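Local structure of sortase-like protein (Streptococcus suis, 3RE9) at residues I3-A8 / H27-V32. The protein is a class C sortase, a cysteine transpeptidase that probably joins pilin subunits covalently on the surface of this Gram-positive bacterium. Residues are numbered along the deposited sequence; the frame is centred on the assembly and turned at random.
Sequences IDLAQA and HEAGRV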
ATOM      1  N   ILE A   3      -9.143 -12.902   3.722  1.00 20.65           N
ATOM      2  CA  ILE A   3      -9.834 -11.668   3.343  1.00 19.97           C
ATOM      3  C   ILE A   3     -10.779 -11.133   4.426  1.00 19.24           C
ATOM      4  O   ILE A   3     -10.728  -9.955   4.736  1.00 19.43           O
ATOM      5  CB  ILE A   3     -10.516 -11.777   1.954  1.00 19.76           C
ATOM      6  CG1 ILE A   3      -9.524 -12.341   0.923  1.00 20.49           C
ATOM      7  CG2 ILE A   3     -11.079 -10.431   1.519  1.00 19.03           C
ATOM      8  CD1 ILE A   3      -8.243 -11.516   0.733  1.00 20.31           C
ATOM      9  N   ASP A   4     -11.619 -11.992   5.006  1.00 18.95           N
ATOM     10  CA  ASP A   4     -12.501 -11.590   6.129  1.00 18.56           C
ATOM     11  C   ASP A   4     -11.704 -10.952   7.265  1.00 17.70           C
ATOM     12  O   ASP A   4     -12.139  -9.968   7.859  1.00 17.76           O
ATOM     13  CB  ASP A   4     -13.413 -12.742   6.638  1.00 18.80           C
ATOM     14  CG  ASP A   4     -12.665 -14.073   6.878  1.00 19.79           C
ATOM     15  OD1 ASP A   4     -11.458 -14.222   6.558  1.00 19.67           O
ATOM     16  OD2 ASP A   4     -13.316 -15.005   7.402  1.00 22.77           O
ATOM     17  N   LEU A   5     -10.509 -11.489   7.500  1.00 16.69           N
ATOM     18  CA  LEU A   5      -9.609 -10.986   8.511  1.00 16.00           C
ATOM     19  C   LEU A   5      -8.885  -9.693   8.122  1.00 15.97           C
ATOM     20  O   LEU A   5      -8.635  -8.845   8.979  1.00 16.09           O
ATOM     21  CB  LEU A   5      -8.627 -12.080   8.935  1.00 15.54           C
ATOM     22  CG  LEU A   5      -9.316 -13.249   9.651  1.00 14.30           C
ATOM     23  CD1 LEU A   5      -8.295 -14.229  10.137  1.00 13.62           C
ATOM     24  CD2 LEU A   5     -10.193 -12.769  10.814  1.00 12.96           C
ATOM     25  N   ALA A   6      -8.552  -9.548   6.840  1.00 16.00           N
ATOM     26  CA  ALA A   6      -7.939  -8.327   6.302  1.00 15.65           C
ATOM     27  C   ALA A   6      -8.902  -7.153   6.439  1.00 15.74           C
ATOM     28  O   ALA A   6      -8.488  -6.029   6.732  1.00 15.79           O
ATOM     29  CB  ALA A   6      -7.527  -8.535   4.816  1.00 15.62           C
ATOM     30  N   GLN A   7     -10.181  -7.449   6.213  1.00 15.72           N
ATOM     31  CA  GLN A   7     -11.312  -6.539   6.323  1.00 16.37           C
ATOM     32  C   GLN A   7     -11.494  -6.150   7.787  1.00 16.35           C
ATOM     33  O   GLN A   7     -11.559  -4.961   8.110  1.00 16.65           O
ATOM     34  CB  GLN A   7     -12.563  -7.294   5.833  1.00 16.80           C
ATOM     35  CG  GLN A   7     -13.515  -6.612   4.863  1.00 19.50           C
ATOM     36  CD  GLN A   7     -14.150  -7.648   3.918  1.00 24.74           C
ATOM     37  OE1 GLN A   7     -14.707  -8.665   4.378  1.00 24.64           O
ATOM     38  NE2 GLN A   7     -14.031  -7.415   2.585  1.00 24.17           N
ATOM     39  N   ALA A   8     -11.576  -7.149   8.675  1.00 16.26           N
ATOM     40  CA  ALA A   8     -11.638  -6.902  10.116  1.00 16.60           C
ATOM     41  C   ALA A   8     -10.541  -5.904  10.452  1.00 17.01           C
ATOM     42  O   ALA A   8     -10.814  -4.825  10.994  1.00 16.59           O
ATOM     43  CB  ALA A   8     -11.439  -8.187  10.894  1.00 16.03           C
ATOM     44  N   HIS A  27     -11.989  -7.053  15.503  1.00 25.56           N
ATOM     45  CA  HIS A  27     -10.862  -6.178  15.201  1.00 24.45           C
ATOM     46  C   HIS A  27      -9.569  -6.801  15.676  1.00 23.96           C
ATOM     47  O   HIS A  27      -8.537  -6.689  15.002  1.00 23.71           O
ATOM     48  CB  HIS A  27     -11.040  -4.788  15.809  1.00 24.26           C
ATOM     49  CG  HIS A  27     -12.100  -3.969  15.134  1.00 25.18           C
ATOM     50  ND1 HIS A  27     -12.533  -2.754  15.629  1.00 24.48           N
ATOM     51  CD2 HIS A  27     -12.831  -4.205  14.014  1.00 22.59           C
ATOM     52  CE1 HIS A  27     -13.474  -2.274  14.835  1.00 24.46           C
ATOM     53  NE2 HIS A  27     -13.679  -3.139  13.854  1.00 23.75           N
ATOM     54  N   GLU A  28      -9.641  -7.455  16.834  1.00 23.14           N
ATOM     55  CA  GLU A  28      -8.497  -8.125  17.448  1.00 23.48           C
ATOM     56  C   GLU A  28      -7.998  -9.254  16.560  1.00 21.89           C
ATOM     57  O   GLU A  28      -6.799  -9.381  16.336  1.00 22.27           O
ATOM     58  CB  GLU A  28      -8.871  -8.681  18.836  1.00 23.30           C
ATOM     59  CG  GLU A  28      -8.821  -7.674  19.969  1.00 25.09           C
ATOM     60  CD  GLU A  28      -9.016  -8.347  21.343  1.00 27.25           C
ATOM     61  OE1 GLU A  28      -9.637  -7.714  22.248  1.00 29.63           O
ATOM     62  OE2 GLU A  28      -8.547  -9.516  21.508  1.00 31.30           O
ATOM     63  N   ALA A  29      -8.943 -10.062  16.075  1.00 20.56           N
ATOM     64  CA  ALA A  29      -8.701 -11.181  15.203  1.00 19.10           C
ATOM     65  C   ALA A  29      -8.016 -10.737  13.924  1.00 18.46           C
ATOM     66  O   ALA A  29      -7.077 -11.385  13.457  1.00 18.06           O
ATOM     67  CB  ALA A  29     -10.030 -11.864  14.877  1.00 19.53           C
ATOM     68  N   GLY A  30      -8.516  -9.644  13.348  1.00 17.70           N
ATOM     69  CA  GLY A  30      -7.873  -8.987  12.223  1.00 17.15           C
ATOM     70  C   GLY A  30      -6.437  -8.568  12.511  1.00 17.09           C
ATOM     71  O   GLY A  30      -5.558  -8.720  11.652  1.00 17.16           O
ATOM     72  N   ARG A  31      -6.204  -8.054  13.725  1.00 16.82           N
ATOM     73  CA  ARG A  31      -4.879  -7.614  14.180  1.00 16.18           C
ATOM     74  C   ARG A  31      -3.916  -8.773  14.363  1.00 16.30           C
ATOM     75  O   ARG A  31      -2.733  -8.655  14.020  1.00 16.15           O
ATOM     76  CB  ARG A  31      -4.985  -6.779  15.455  1.00 16.14           C
ATOM     77  CG  ARG A  31      -5.121  -5.295  15.179  1.00 16.23           C
ATOM     78  CD  ARG A  31      -5.900  -4.551  16.227  1.00 17.34           C
ATOM     79  NE  ARG A  31      -6.441  -3.357  15.582  1.00 23.33           N
ATOM     80  CZ  ARG A  31      -6.031  -2.099  15.769  1.00 23.79           C
ATOM     81  NH1 ARG A  31      -5.071  -1.800  16.639  1.00 24.05           N
ATOM     82  NH2 ARG A  31      -6.607  -1.124  15.080  1.00 23.78           N
ATOM     83  N   VAL A  32      -4.431  -9.895  14.879  1.00 16.58           N
ATOM     84  CA  VAL A  32      -3.666 -11.158  14.982  1.00 16.18           C
ATOM     85  C   VAL A  32      -3.273 -11.701  13.585  1.00 16.32           C
ATOM     86  O   VAL A  32      -2.145 -12.172  13.381  1.00 16.99           O
ATOM     87  CB  VAL A  32      -4.405 -12.207  15.897  1.00 16.52           C
ATOM     88  CG1 VAL A  32      -3.771 -13.604  15.834  1.00 14.74           C
ATOM     89  CG2 VAL A  32      -4.461 -11.710  17.356  1.00 14.96           C
TER
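G30 lies against L5 and A8 where the axes of residues 3-8 and 27-32 pass 7.5 Å apart at their closest, with a crossing angle of -112°. Because G30 has no side chain, A8 CB and L5 O can sit close against its CA. CA of L5 is 4.6 Å from CA of G30. The carbonyl O of L5 lies 3.3 Å from CA of G30. CB of A8 points toward residues 27-32 and rests 3.9 Å from CA of G30. No hydrogen bond links the segments. They belong to helices 3-11 and 21-39, which precede the strands of the sortase beta-barrel. The lid of class C sortases probably lies in the link and the start of helix 21-39; this structure is an open form.

H27 starts by pointing away from residues 3-8, and its CB meets none of their atoms. CG is anti to the carbonyl carbon (chi1 -71°), and the ring turns back toward A8. CD2 comes nearest, 3.7 Å from A8 O, which approaches the ring obliquely. NE2 and CG follow, each 4.4 Å from A8 O. ND1 and CE1 lie farther from it. S12 and V17 also touch this side chain.

Across the contact, CD2 of L5 meets CB of A29 at 4.2 Å, and the L5 side chain also touches E33.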